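Local coordinates for protein cysteine hydrolase (Staphylococcus aureus, PDB 6KUA) that hydrolyses the amide of nicotinamide, giving nicotinic acid and ammonia, as a zinc-containing nicotinamidase of the isochorismatase family, at residues L6-Y11 / D47-L52; F51-H56 / R80-K85; I102-Y107 / D135-H140. All coordinates share one frame; numbering follows the deposited sequence.

Interaction 1 of 3, residues L6-Y11 / D47-L52; sequences LLVVDY and DHIFFL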
loop_
_atom_site.group_PDB
_atom_site.type_symbol
_atom_site.label_atom_id
_atom_site.label_comp_id
_atom_site.label_asym_id
_atom_site.label_seq_id
_atom_site.Cartn_x
_atom_site.Cartn_y
_atom_site.Cartn_z
ATOM N N LEU A 6 16.572 -8.819 -10.760
ATOM C CA LEU A 6 17.560 -7.771 -10.607
ATOM C C LEU A 6 16.852 -6.428 -10.714
ATOM O O LEU A 6 16.100 -6.194 -11.667
ATOM C CB LEU A 6 18.646 -7.904 -11.681
ATOM C CG LEU A 6 19.723 -6.824 -11.692
ATOM C CD1 LEU A 6 20.586 -6.916 -10.452
ATOM C CD2 LEU A 6 20.576 -6.964 -12.937
ATOM N N LEU A 7 17.071 -5.557 -9.741
ATOM C CA LEU A 7 16.516 -4.207 -9.766
ATOM C C LEU A 7 17.659 -3.229 -9.990
ATOM O O LEU A 7 18.557 -3.123 -9.144
ATOM C CB LEU A 7 15.778 -3.882 -8.462
ATOM C CG LEU A 7 14.723 -4.878 -7.975
ATOM C CD1 LEU A 7 13.961 -4.361 -6.740
ATOM C CD2 LEU A 7 13.749 -5.241 -9.093
ATOM N N VAL A 8 17.622 -2.522 -11.118
ATOM C CA VAL A 8 18.640 -1.532 -11.473
ATOM C C VAL A 8 18.044 -0.153 -11.235
ATOM O O VAL A 8 17.198 0.312 -12.008
ATOM C CB VAL A 8 19.116 -1.691 -12.920
ATOM C CG1 VAL A 8 20.212 -0.663 -13.235
ATOM C CG2 VAL A 8 19.605 -3.115 -13.137
ATOM N N VAL A 9 18.488 0.501 -10.167
ATOM C CA VAL A 9 17.857 1.723 -9.670
ATOM C C VAL A 9 18.612 2.946 -10.187
ATOM O O VAL A 9 19.806 3.122 -9.908
ATOM C CB VAL A 9 17.789 1.721 -8.135
ATOM C CG1 VAL A 9 17.057 2.955 -7.635
ATOM C CG2 VAL A 9 17.086 0.454 -7.647
ATOM N N ASP A 10 17.901 3.770 -10.967
ATOM C CA ASP A 10 18.290 5.142 -11.324
ATOM C C ASP A 10 19.708 5.263 -11.878
ATOM O O ASP A 10 20.446 6.200 -11.553
ATOM C CB ASP A 10 18.099 6.077 -10.131
ATOM C CG ASP A 10 16.675 6.528 -9.998
ATOM O OD1 ASP A 10 16.119 7.020 -11.007
ATOM O OD2 ASP A 10 16.095 6.367 -8.903
ATOM N N TYR A 11 20.089 4.341 -12.763
ATOM C CA TYR A 11 21.427 4.390 -13.354
ATOM C C TYR A 11 21.420 5.212 -14.645
ATOM O O TYR A 11 21.738 4.730 -15.729
ATOM C CB TYR A 11 21.955 2.986 -13.601
ATOM C CG TYR A 11 23.455 2.987 -13.673
ATOM C CD1 TYR A 11 24.211 3.139 -12.523
ATOM C CD2 TYR A 11 24.114 2.899 -14.893
ATOM C CE1 TYR A 11 25.582 3.166 -12.572
ATOM C CE2 TYR A 11 25.493 2.932 -14.962
ATOM C CZ TYR A 11 26.220 3.065 -13.795
ATOM O OH TYR A 11 27.586 3.084 -13.837
ATOM N N ASP A 47 16.298 -14.760 -16.184
ATOM C CA ASP A 47 15.719 -14.131 -15.009
ATOM C C ASP A 47 15.292 -12.701 -15.334
ATOM O O ASP A 47 15.725 -12.096 -16.316
ATOM C CB ASP A 47 16.714 -14.130 -13.854
ATOM C CG ASP A 47 16.918 -15.519 -13.253
ATOM O OD1 ASP A 47 15.966 -16.328 -13.265
ATOM O OD2 ASP A 47 18.036 -15.802 -12.764
ATOM N N HIS A 48 14.427 -12.153 -14.495
ATOM C CA HIS A 48 13.804 -10.884 -14.809
ATOM C C HIS A 48 14.657 -9.724 -14.324
ATOM O O HIS A 48 15.246 -9.778 -13.244
ATOM C CB HIS A 48 12.404 -10.834 -14.208
ATOM C CG HIS A 48 11.453 -11.745 -14.904
ATOM N ND1 HIS A 48 10.787 -11.379 -16.056
ATOM C CD2 HIS A 48 11.112 -13.038 -14.660
ATOM C CE1 HIS A 48 10.049 -12.395 -16.470
ATOM N NE2 HIS A 48 10.232 -13.413 -15.644
ATOM N N ILE A 49 14.727 -8.678 -15.144
ATOM C CA ILE A 49 15.518 -7.488 -14.864
ATOM C C ILE A 49 14.605 -6.280 -14.996
ATOM O O ILE A 49 13.958 -6.097 -16.033
ATOM C CB ILE A 49 16.724 -7.348 -15.812
ATOM C CG1 ILE A 49 17.571 -8.623 -15.801
ATOM C CG2 ILE A 49 17.568 -6.173 -15.392
ATOM C CD1 ILE A 49 18.114 -9.011 -17.151
ATOM N N PHE A 50 14.573 -5.450 -13.956
ATOM C CA PHE A 50 13.729 -4.261 -13.911
ATOM C C PHE A 50 14.636 -3.044 -13.839
ATOM O O PHE A 50 15.455 -2.933 -12.919
ATOM C CB PHE A 50 12.770 -4.303 -12.719
ATOM C CG PHE A 50 11.815 -5.468 -12.740
ATOM C CD1 PHE A 50 12.248 -6.749 -12.422
ATOM C CD2 PHE A 50 10.472 -5.273 -13.060
ATOM C CE1 PHE A 50 11.370 -7.836 -12.442
ATOM C CE2 PHE A 50 9.574 -6.350 -13.078
ATOM C CZ PHE A 50 10.018 -7.631 -12.769
ATOM N N PHE A 51 14.518 -2.155 -14.829
ATOM C CA PHE A 51 15.189 -0.865 -14.804
ATOM C C PHE A 51 14.207 0.167 -14.258
ATOM O O PHE A 51 13.155 0.406 -14.862
ATOM C CB PHE A 51 15.693 -0.487 -16.200
ATOM C CG PHE A 51 16.774 -1.403 -16.723
ATOM C CD1 PHE A 51 16.448 -2.579 -17.371
ATOM C CD2 PHE A 51 18.115 -1.089 -16.548
ATOM C CE1 PHE A 51 17.450 -3.437 -17.852
ATOM C CE2 PHE A 51 19.108 -1.922 -17.016
ATOM C CZ PHE A 51 18.779 -3.101 -17.671
ATOM N N LEU A 52 14.527 0.728 -13.092
ATOM C CA LEU A 52 13.643 1.633 -12.366
ATOM C C LEU A 52 14.207 3.044 -12.449
ATOM O O LEU A 52 15.350 3.277 -12.048
ATOM C CB LEU A 52 13.497 1.194 -10.913
ATOM C CG LEU A 52 12.717 -0.116 -10.872
ATOM C CD1 LEU A 52 13.466 -1.173 -10.072
ATOM C CD2 LEU A 52 11.334 0.145 -10.309
#

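Interaction 2 of 3, residues F51-H56 / R80-K85; sequences FLMDLH and RELYGK. With ZN (zinc ion), chain I.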
loop_
_atom_site.group_PDB
_atom_site.type_symbol
_atom_site.label_atom_id
_atom_site.label_comp_id
_atom_site.label_asym_id
_atom_site.label_seq_id
_atom_site.Cartn_x
_atom_site.Cartn_y
_atom_site.Cartn_z
ATOM N N PHE A 51 14.518 -2.155 -14.829
ATOM C CA PHE A 51 15.189 -0.865 -14.804
ATOM C C PHE A 51 14.207 0.167 -14.258
ATOM O O PHE A 51 13.155 0.406 -14.862
ATOM C CB PHE A 51 15.693 -0.487 -16.200
ATOM C CG PHE A 51 16.774 -1.403 -16.723
ATOM C CD1 PHE A 51 16.448 -2.579 -17.371
ATOM C CD2 PHE A 51 18.115 -1.089 -16.548
ATOM C CE1 PHE A 51 17.450 -3.437 -17.852
ATOM C CE2 PHE A 51 19.108 -1.922 -17.016
ATOM C CZ PHE A 51 18.779 -3.101 -17.671
ATOM N N LEU A 52 14.527 0.728 -13.092
ATOM C CA LEU A 52 13.643 1.633 -12.366
ATOM C C LEU A 52 14.207 3.044 -12.449
ATOM O O LEU A 52 15.350 3.277 -12.048
ATOM C CB LEU A 52 13.497 1.194 -10.913
ATOM C CG LEU A 52 12.717 -0.116 -10.872
ATOM C CD1 LEU A 52 13.466 -1.173 -10.072
ATOM C CD2 LEU A 52 11.334 0.145 -10.309
ATOM N N MET A 53 13.400 3.983 -12.953
ATOM C CA MET A 53 13.907 5.297 -13.335
ATOM C C MET A 53 12.993 6.425 -12.880
ATOM O O MET A 53 11.804 6.437 -13.204
ATOM C CB MET A 53 14.092 5.374 -14.852
ATOM C CG MET A 53 15.112 4.374 -15.372
ATOM S SD MET A 53 16.786 4.901 -14.983
ATOM C CE MET A 53 16.549 6.665 -15.088
ATOM N N ASP A 54 13.568 7.368 -12.142
ATOM C CA ASP A 54 12.899 8.611 -11.787
ATOM C C ASP A 54 12.229 9.241 -13.001
ATOM O O ASP A 54 12.854 9.437 -14.048
ATOM C CB ASP A 54 13.916 9.592 -11.193
ATOM C CG ASP A 54 13.779 9.737 -9.689
ATOM O OD1 ASP A 54 12.628 9.642 -9.187
ATOM O OD2 ASP A 54 14.821 9.938 -9.011
ATOM N N LEU A 55 10.940 9.525 -12.860
ATOM C CA LEU A 55 10.190 10.272 -13.856
ATOM C C LEU A 55 10.209 11.740 -13.459
ATOM O O LEU A 55 9.999 12.065 -12.288
ATOM C CB LEU A 55 8.750 9.760 -13.945
ATOM C CG LEU A 55 7.932 10.283 -15.128
ATOM C CD1 LEU A 55 8.820 10.431 -16.347
ATOM C CD2 LEU A 55 6.745 9.384 -15.432
ATOM N N HIS A 56 10.481 12.616 -14.418
ATOM C CA HIS A 56 10.363 14.053 -14.172
ATOM C C HIS A 56 10.006 14.823 -15.439
ATOM O O HIS A 56 9.034 15.578 -15.454
ATOM C CB HIS A 56 11.654 14.601 -13.576
ATOM C CG HIS A 56 11.796 14.340 -12.111
ATOM N ND1 HIS A 56 10.810 14.655 -11.200
ATOM C CD2 HIS A 56 12.802 13.780 -11.399
ATOM C CE1 HIS A 56 11.207 14.309 -9.988
ATOM N NE2 HIS A 56 12.413 13.777 -10.081
ATOM N N ARG A 80 17.678 11.439 -18.806
ATOM C CA ARG A 80 17.031 10.291 -18.182
ATOM C C ARG A 80 17.267 8.990 -18.948
ATOM O O ARG A 80 16.582 7.993 -18.685
ATOM C CB ARG A 80 15.525 10.553 -18.016
ATOM C CG ARG A 80 15.143 11.092 -16.620
ATOM C CD ARG A 80 13.750 11.741 -16.571
ATOM N NE ARG A 80 13.783 13.113 -16.054
ATOM C CZ ARG A 80 13.521 14.201 -16.783
ATOM N NH1 ARG A 80 13.581 15.407 -16.230
ATOM N NH2 ARG A 80 13.196 14.087 -18.067
ATOM N N GLU A 81 18.220 8.976 -19.879
ATOM C CA GLU A 81 18.632 7.744 -20.532
ATOM C C GLU A 81 19.605 6.977 -19.644
ATOM O O GLU A 81 20.360 7.563 -18.863
ATOM C CB GLU A 81 19.298 8.040 -21.874
ATOM C CG GLU A 81 18.356 8.580 -22.932
ATOM C CD GLU A 81 19.023 8.716 -24.290
ATOM O OE1 GLU A 81 18.412 9.326 -25.194
ATOM O OE2 GLU A 81 20.161 8.215 -24.452
ATOM N N LEU A 82 19.600 5.655 -19.787
ATOM C CA LEU A 82 20.514 4.833 -19.004
ATOM C C LEU A 82 21.962 5.151 -19.367
ATOM O O LEU A 82 22.284 5.496 -20.505
ATOM C CB LEU A 82 20.213 3.350 -19.221
ATOM C CG LEU A 82 18.876 2.861 -18.650
ATOM C CD1 LEU A 82 18.515 1.500 -19.215
ATOM C CD2 LEU A 82 18.921 2.798 -17.137
ATOM N N TYR A 83 22.839 5.032 -18.384
ATOM C CA TYR A 83 24.214 5.472 -18.539
ATOM C C TYR A 83 25.075 4.409 -19.218
ATOM O O TYR A 83 25.040 3.236 -18.841
ATOM C CB TYR A 83 24.807 5.819 -17.175
ATOM C CG TYR A 83 26.241 6.263 -17.258
ATOM C CD1 TYR A 83 26.557 7.557 -17.651
ATOM C CD2 TYR A 83 27.275 5.392 -16.971
ATOM C CE1 TYR A 83 27.861 7.978 -17.745
ATOM C CE2 TYR A 83 28.590 5.798 -17.063
ATOM C CZ TYR A 83 28.875 7.101 -17.455
ATOM O OH TYR A 83 30.176 7.540 -17.551
ATOM N N GLY A 84 25.844 4.835 -20.221
ATOM C CA GLY A 84 27.053 4.131 -20.634
ATOM C C GLY A 84 26.802 2.737 -21.163
ATOM O O GLY A 84 25.872 2.493 -21.938
ATOM N N LYS A 85 27.656 1.801 -20.740
ATOM C CA LYS A 85 27.514 0.412 -21.169
ATOM C C LYS A 85 26.202 -0.208 -20.702
ATOM O O LYS A 85 25.678 -1.112 -21.363
ATOM C CB LYS A 85 28.688 -0.420 -20.668
ATOM C CG LYS A 85 30.034 0.029 -21.208
ATOM C CD LYS A 85 31.163 -0.764 -20.565
ATOM C CE LYS A 85 32.492 -0.040 -20.712
ATOM N NZ LYS A 85 33.544 -0.666 -19.861
HETATM ZN ZN ZN I . 14.192 12.983 -8.890
#

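Interaction 3 of 3, residues I102-Y107 / D135-H140; sequences IDKTRY and DICVLH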
loop_
_atom_site.group_PDB
_atom_site.type_symbol
_atom_site.label_atom_id
_atom_site.label_comp_id
_atom_site.label_asym_id
_atom_site.label_seq_id
_atom_site.Cartn_x
_atom_site.Cartn_y
_atom_site.Cartn_z
ATOM N N ILE A 102 10.351 0.669 -15.685
ATOM C CA ILE A 102 9.289 1.130 -14.804
ATOM C C ILE A 102 9.627 2.558 -14.399
ATOM O O ILE A 102 10.727 2.807 -13.895
ATOM C CB ILE A 102 9.159 0.223 -13.567
ATOM C CG1 ILE A 102 8.635 -1.159 -13.980
ATOM C CG2 ILE A 102 8.281 0.863 -12.496
ATOM C CD1 ILE A 102 8.239 -2.014 -12.822
ATOM N N ASP A 103 8.704 3.495 -14.656
ATOM C CA ASP A 103 8.825 4.864 -14.159
ATOM C C ASP A 103 8.357 4.940 -12.714
ATOM O O ASP A 103 7.335 4.353 -12.349
ATOM C CB ASP A 103 7.981 5.842 -14.983
ATOM C CG ASP A 103 8.345 5.863 -16.446
ATOM O OD1 ASP A 103 9.554 5.910 -16.787
ATOM O OD2 ASP A 103 7.401 5.862 -17.263
ATOM N N LYS A 104 9.098 5.672 -11.894
ATOM C CA LYS A 104 8.746 5.849 -10.492
ATOM C C LYS A 104 8.738 7.335 -10.164
ATOM O O LYS A 104 9.414 8.128 -10.822
ATOM C CB LYS A 104 9.715 5.099 -9.554
ATOM C CG LYS A 104 11.166 5.568 -9.580
ATOM C CD LYS A 104 12.017 4.630 -8.735
ATOM C CE LYS A 104 13.488 5.005 -8.726
ATOM N NZ LYS A 104 13.796 6.127 -7.805
ATOM N N THR A 105 7.932 7.711 -9.164
ATOM C CA THR A 105 7.759 9.111 -8.798
ATOM C C THR A 105 8.425 9.476 -7.474
ATOM O O THR A 105 8.544 10.667 -7.171
ATOM C CB THR A 105 6.258 9.481 -8.747
ATOM O OG1 THR A 105 5.554 8.648 -7.806
ATOM C CG2 THR A 105 5.608 9.337 -10.143
ATOM N N ARG A 106 8.858 8.502 -6.682
ATOM C CA ARG A 106 9.605 8.755 -5.451
ATOM C C ARG A 106 10.912 7.975 -5.504
ATOM O O ARG A 106 11.182 7.239 -6.460
ATOM C CB ARG A 106 8.788 8.378 -4.204
ATOM C CG ARG A 106 7.480 9.179 -3.984
ATOM C CD ARG A 106 7.706 10.678 -3.739
ATOM N NE ARG A 106 6.446 11.416 -3.558
ATOM C CZ ARG A 106 5.796 12.067 -4.531
ATOM N NH1 ARG A 106 4.658 12.702 -4.265
ATOM N NH2 ARG A 106 6.273 12.089 -5.778
ATOM N N TYR A 107 11.737 8.142 -4.466
ATOM C CA TYR A 107 12.971 7.360 -4.380
ATOM C C TYR A 107 12.675 5.861 -4.379
ATOM O O TYR A 107 13.379 5.083 -5.035
ATOM C CB TYR A 107 13.751 7.718 -3.115
ATOM C CG TYR A 107 13.970 9.202 -2.858
ATOM C CD1 TYR A 107 14.660 9.998 -3.761
ATOM C CD2 TYR A 107 13.505 9.791 -1.686
ATOM C CE1 TYR A 107 14.863 11.359 -3.512
ATOM C CE2 TYR A 107 13.705 11.135 -1.419
ATOM C CZ TYR A 107 14.389 11.911 -2.332
ATOM O OH TYR A 107 14.580 13.246 -2.059
ATOM N N ASP A 135 22.286 5.171 -0.131
ATOM C CA ASP A 135 21.542 5.598 1.044
ATOM C C ASP A 135 20.323 6.448 0.693
ATOM O O ASP A 135 19.753 7.085 1.588
ATOM C CB ASP A 135 22.468 6.356 2.013
ATOM C CG ASP A 135 23.095 7.600 1.371
ATOM O OD1 ASP A 135 23.456 7.541 0.174
ATOM O OD2 ASP A 135 23.218 8.639 2.046
ATOM N N ILE A 136 19.900 6.476 -0.577
ATOM C CA ILE A 136 18.639 7.133 -0.934
ATOM C C ILE A 136 17.739 6.145 -1.684
ATOM O O ILE A 136 16.988 5.391 -1.060
ATOM C CB ILE A 136 18.881 8.430 -1.736
ATOM C CG1 ILE A 136 19.985 9.251 -1.054
ATOM C CG2 ILE A 136 17.598 9.265 -1.833
ATOM C CD1 ILE A 136 20.297 10.566 -1.688
ATOM N N CYS A 137 17.789 6.138 -3.026
ATOM C CA CYS A 137 16.859 5.310 -3.800
ATOM C C CYS A 137 17.052 3.822 -3.536
ATOM O O CYS A 137 16.073 3.069 -3.444
ATOM C CB CYS A 137 17.011 5.602 -5.291
ATOM S SG CYS A 137 16.427 7.253 -5.681
ATOM N N VAL A 138 18.302 3.373 -3.450
ATOM C CA VAL A 138 18.567 1.979 -3.114
ATOM C C VAL A 138 18.011 1.651 -1.730
ATOM O O VAL A 138 17.316 0.643 -1.536
ATOM C CB VAL A 138 20.076 1.708 -3.198
ATOM C CG1 VAL A 138 20.388 0.318 -2.706
ATOM C CG2 VAL A 138 20.576 1.950 -4.642
ATOM N N LEU A 139 18.311 2.508 -0.747
ATOM C CA LEU A 139 17.859 2.280 0.626
ATOM C C LEU A 139 16.337 2.229 0.705
ATOM O O LEU A 139 15.763 1.303 1.290
ATOM C CB LEU A 139 18.403 3.390 1.544
ATOM C CG LEU A 139 17.732 3.507 2.923
ATOM C CD1 LEU A 139 18.206 2.391 3.826
ATOM C CD2 LEU A 139 17.988 4.882 3.594
ATOM N N HIS A 140 15.667 3.234 0.130
ATOM C CA HIS A 140 14.208 3.264 0.164
ATOM C C HIS A 140 13.618 2.052 -0.551
ATOM O O HIS A 140 12.625 1.473 -0.091
ATOM C CB HIS A 140 13.685 4.561 -0.459
ATOM C CG HIS A 140 13.942 5.787 0.372
ATOM N ND1 HIS A 140 13.058 6.843 0.424
ATOM C CD2 HIS A 140 14.990 6.137 1.161
ATOM C CE1 HIS A 140 13.545 7.791 1.210
ATOM N NE2 HIS A 140 14.712 7.387 1.674
#

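Interaction 1 of 3, residues L6-Y11 / D47-L52
L52 joins the strand of residues 6-9 with both backbone and side chain. Its N-H bonds to V8 O at 2.9 Å. Its O takes the N-H of D10 (L52 O to D10 N 2.8 Å). On the side-chain level, the branch L52 CD1 lies against L7 CB at 3.9 Å. The bond to D10 carries the pairing one residue past the end of strand 6-9, to an aspartate whose side chain forms a salt bridge with K104.

V8 is held the same way on the other strand: its N bonds to F50 O at 2.8 Å, nearly straight at 179°. Its side chain lies alongside F51, with V8 CB 3.8 Å from F51 CD2. CG1 is turned anti to the backbone N (chi1 -178°), which brings this methyl to the same flank of the ring; a beta-branched residue thus offers a broad wall to the neighbouring phenyl.

L6 has bonds at both N and O. L6 N reaches H48 O at 3.0 Å, and L6 O receives F50 N at 2.9 Å. L6 CD2 touches I49 CG2 at 4.0 Å, the two side chains running side by side.

The short strands 6-9 and 48-52 run 16° from exactly parallel. Strand 4-9 lies between 48-54 and 126-132 in the five-stranded parallel sheet; helix 115-121 packs on the face of F50 and L52, and helix 32-44 reaches F51 on the face of L6 and V8.

Interaction 2 of 3, residues F51-H56 / R80-K85
The apolar part of this contact is a small cluster in which L82 lies against F51 and M53. L82 CD1 meets the ring, 3.7 Å from F51 CD2, the leucine side chain crossing the phenylalanine at about a right angle. L82 CD2 touches M53 SD, also at 3.7 Å, and grazes the ring as well. A leucine suits the place because its fork spans both neighbours. In M53 the bends at chi2 (-75°) and chi3 (-33°) bring the methyl M53 CE to 3.8 Å from R80 O; the flexible thioether bends to fit between L82 and R80.

The second kind of contact is made by R80, whose long side chain runs along the backbone of 54-56 without forming a hydrogen bond to it. The methylene R80 CD rests 3.5 Å from D54 O. Farther out, the flat guanidinium lies against H56: R80 NH1 is 3.4 Å from H56 CB, and H56 C sits over one face of the group, displaced toward its rim. The arginine thus packs with both its aliphatic stem and its planar end.

Metal binding is the third element. The imidazole of H56 extends from CB on the side opposite the guanidinium, and H56 NE2 binds the zinc ion at 2.3 Å. The zinc lies over the plane of the D54 carboxylate, 3.1 Å from D54 OD2, too far for an ordinary coordination bond.

An aspartate that ends strand 48-54 and a histidine two residues on, in the loop after it, are consistent with the Asp-X-His start of the nicotinamidase metal site; since residues 57-77, between the segments, are not modelled, further ligands may be missing.

Interaction 3 of 3, residues I102-Y107 / D135-H140
Y107 and H140 meet as an offset edge-to-face pair: the edge of the tyrosine is directed to the imidazole face, with ring centroids 5.2 Å apart and planes at 87°. A CH-pi contact uses the tyrosine's face, where I136 CG2 lies 3.7 Å from the ring centroid of Y107. C137 SG is at the ring edge, 3.7 Å from Y107 CB. A large aromatic ring suits this place because it offers a face to a methyl and an edge to sulfur and imidazole. Its OH bonds to S177 O of the second subunit, and H140 NE2 pairs with H173 NE2 of that subunit.

The polar part centres on K104, whose NZ is 3.6 Å from C137 SG across the contact. Bonds internal to 102-107 position it there. The chain leaves between backbone N and carbonyl carbon (chi1 64°), runs extended, then turns at chi4 (79°) to present K104 NZ to R106 O at 3.1 Å and Y107 O at 3.0 Å, the latter approached from above the carbonyl plane. D10 adds a salt bridge.

Three oxygens therefore hold NZ beside C137 SG, a grouping consistent with the Asp-Lys-Cys catalytic triad of nicotinamidases, with C137 as the probable nucleophile.

How the interactions relate
The contacts meet near the C-terminal ends of strands 4-9, 48-54 and 99-104, with the start of helix 137-147 beside them. Interactions 1 and 2 share F51 and L52 and are tied by D10 OD1 to D54 N (2.8 Å) and Y11 O to Y83 N (2.9 Å). Interaction 3 adds the next strand through F51 O to I102 N and L55 N to K104 O, both 2.9 Å. From interaction 1, D10 OD2 reaches K104 NZ at 2.6 Å and lies 3.4 Å from C137 SG, so the probable triad is assembled across two contacts. The zinc ion held by H56 of interaction 2 lies nearby, about 7 Å from the D10 side chain and about 6 Å from that of Y107.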